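Local coordinates for protein LysR family transcriptional regulator (Vibrio vulnificus, PDB 5FHK) that probably acts as a sequence-specific DNA-binding transcription factor of the LysR family that controls virulence genes, represented here by its regulatory domain, at residues M21-P24 / M25-F29. Numbering follows the deposited sequence.
Sequences MMMP and MLNGF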
ATOM      1  N   MET A  21       0.602 -10.403   5.776  1.00 21.69           N
ATOM      2  CA  MET A  21       0.943 -11.819   5.741  1.00 20.49           C
ATOM      3  C   MET A  21       2.428 -12.098   5.560  1.00 19.80           C
ATOM      4  O   MET A  21       2.880 -13.192   5.923  1.00 23.45           O
ATOM      5  CB  MET A  21       0.176 -12.515   4.610  1.00 22.32           C
ATOM      6  CG  MET A  21      -1.312 -12.316   4.680  1.00 29.79           C
ATOM      7  SD  MET A  21      -2.188 -13.402   3.530  1.00 36.09           S
ATOM      8  CE  MET A  21      -1.633 -15.008   4.116  1.00 39.13           C
ATOM      9  N   MET A  22       3.204 -11.171   5.006  1.00 18.32           N
ATOM     10  CA  MET A  22       4.624 -11.453   4.777  1.00 19.96           C
ATOM     11  C   MET A  22       5.554 -10.800   5.782  1.00 21.21           C
ATOM     12  O   MET A  22       6.491 -11.451   6.254  1.00 22.22           O
ATOM     13  CB  MET A  22       5.051 -11.004   3.382  1.00 22.17           C
ATOM     14  CG  MET A  22       4.340 -11.701   2.282  1.00 30.59           C
ATOM     15  SD  MET A  22       4.735 -13.445   2.245  1.00 38.37           S
ATOM     16  CE  MET A  22       3.234 -14.170   2.920  1.00 39.21           C
ATOM     17  N   MET A  23       5.323  -9.530   6.110  1.00 22.82           N
ATOM     18  CA  MET A  23       6.313  -8.759   6.860  1.00 23.65           C
ATOM     19  C   MET A  23       6.673  -9.334   8.228  1.00 22.68           C
ATOM     20  O   MET A  23       7.828  -9.151   8.645  1.00 22.37           O
ATOM     21  CB  MET A  23       5.837  -7.298   7.024  1.00 22.36           C
ATOM     22  CG  MET A  23       6.155  -6.368   5.840  1.00 21.79           C
ATOM     23  SD  MET A  23       7.684  -6.717   4.906  1.00 26.84           S
ATOM     24  CE  MET A  23       8.953  -6.075   6.007  1.00 28.31           C
ATOM     25  N   PRO A  24       5.762  -9.931   9.009  1.00 21.52           N
ATOM     26  CA  PRO A  24       6.218 -10.523  10.286  1.00 18.19           C
ATOM     27  C   PRO A  24       7.301 -11.560  10.063  1.00 20.53           C
ATOM     28  O   PRO A  24       8.350 -11.533  10.719  1.00 15.72           O
ATOM     29  CB  PRO A  24       4.934 -11.136  10.861  1.00 15.41           C
ATOM     30  CG  PRO A  24       3.838 -10.288  10.264  1.00 16.74           C
ATOM     31  CD  PRO A  24       4.290  -9.947   8.890  1.00 15.81           C
ATOM     32  N   MET A  25       7.066 -12.473   9.117  1.00 20.67           N
ATOM     33  CA  MET A  25       8.071 -13.469   8.769  1.00 19.84           C
ATOM     34  C   MET A  25       9.337 -12.813   8.251  1.00 19.12           C
ATOM     35  O   MET A  25      10.451 -13.185   8.646  1.00 17.01           O
ATOM     36  CB  MET A  25       7.500 -14.392   7.705  1.00 20.77           C
ATOM     37  CG  MET A  25       8.246 -15.675   7.469  1.00 19.59           C
ATOM     38  SD  MET A  25       7.004 -16.806   6.722  1.00 25.49           S
ATOM     39  CE  MET A  25       6.162 -15.722   5.568  1.00 22.03           C
ATOM     40  N   LEU A  26       9.186 -11.835   7.353  1.00 19.84           N
ATOM     41  CA  LEU A  26      10.361 -11.195   6.761  1.00 20.66           C
ATOM     42  C   LEU A  26      11.154 -10.424   7.799  1.00 18.62           C
ATOM     43  O   LEU A  26      12.386 -10.380   7.734  1.00 19.30           O
ATOM     44  CB  LEU A  26       9.934 -10.260   5.634  1.00 22.07           C
ATOM     45  CG  LEU A  26       9.589 -11.054   4.376  1.00 24.72           C
ATOM     46  CD1 LEU A  26       8.808 -10.181   3.416  1.00 25.43           C
ATOM     47  CD2 LEU A  26      10.876 -11.553   3.740  1.00 23.77           C
ATOM     48  N   ASN A  27      10.470  -9.748   8.716  1.00 12.89           N
ATOM     49  CA  ASN A  27      11.208  -8.991   9.728  1.00 18.87           C
ATOM     50  C   ASN A  27      11.925  -9.940  10.686  1.00 17.96           C
ATOM     51  O   ASN A  27      13.068  -9.685  11.086  1.00 17.10           O
ATOM     52  CB  ASN A  27      10.260  -8.036  10.487  1.00 18.65           C
ATOM     53  CG  ASN A  27       9.867  -6.804   9.679  1.00 19.36           C
ATOM     54  OD1 ASN A  27      10.634  -6.344   8.814  1.00 18.31           O
ATOM     55  ND2 ASN A  27       8.666  -6.238   9.966  1.00 17.74           N
ATOM     56  N   GLY A  28      11.315 -11.083  10.992  1.00 19.78           N
ATOM     57  CA  GLY A  28      11.994 -12.056  11.836  1.00 20.43           C
ATOM     58  C   GLY A  28      13.199 -12.664  11.149  1.00 17.96           C
ATOM     59  O   GLY A  28      14.215 -12.939  11.788  1.00 14.34           O
ATOM     60  N   PHE A  29      13.120 -12.854   9.833  1.00 18.57           N
ATOM     61  CA  PHE A  29      14.255 -13.425   9.133  1.00 19.82           C
ATOM     62  C   PHE A  29      15.412 -12.441   9.098  1.00 22.06           C
ATOM     63  O   PHE A  29      16.562 -12.804   9.379  1.00 21.35           O
ATOM     64  CB  PHE A  29      13.842 -13.836   7.726  1.00 16.73           C
ATOM     65  CG  PHE A  29      14.998 -14.221   6.854  1.00 15.68           C
ATOM     66  CD1 PHE A  29      15.537 -15.483   6.927  1.00 16.12           C
ATOM     67  CD2 PHE A  29      15.585 -13.294   6.012  1.00 16.75           C
ATOM     68  CE1 PHE A  29      16.595 -15.827   6.135  1.00 19.56           C
ATOM     69  CE2 PHE A  29      16.659 -13.635   5.210  1.00 20.72           C
ATOM     70  CZ  PHE A  29      17.165 -14.900   5.267  1.00 21.38           C
TER
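Bends at chi2 (-32°) and chi3 (-76°) turn the Met23 side chain forward along the helix, toward its next turn, carrying its sulfur to Leu26 and its methyl to the amide of Asn27. The setting is helix 18-32 of a beta-alpha-beta unit, the connection between parallel strands 9-14 and 38-43 in the periplasmic-binding-protein-like regulatory domain, and it illustrates how i to i+3 and i to i+4 spacing gathers side chains on one face of a helix, while neighbouring residues turn to others. On the sheet side, Met22 CB lies 3.8 Å from Leu26 CD1, a methyl that Met23 SD also approaches obliquely, at 3.9 Å. Met22 and Leu26 continue onto Thr13 and Ile11 of strand 9-14, while Met25, with its CE methyl 4.2 Å from that of Met22, packs against Val201 and Tyr204 of helix 192-204. Proline has no N-H to give to the preceding turn, and the helix kinks at Pro24; across and after it the i to i+4 ladder still runs, with Leu26 N bonded to Met22 O (2.9 Å) in the carbonyl plane and Gly28 N to Pro24 O (3.0 Å). A third face meets the second subunit, where Met23 packs on Val138 and Asn27 ND2 hydrogen-bonds Ser141 OG. Asn27 OD1 is buried with no polar partner in the model; the Met23 CE methyl sits 3.3 Å from this oxygen.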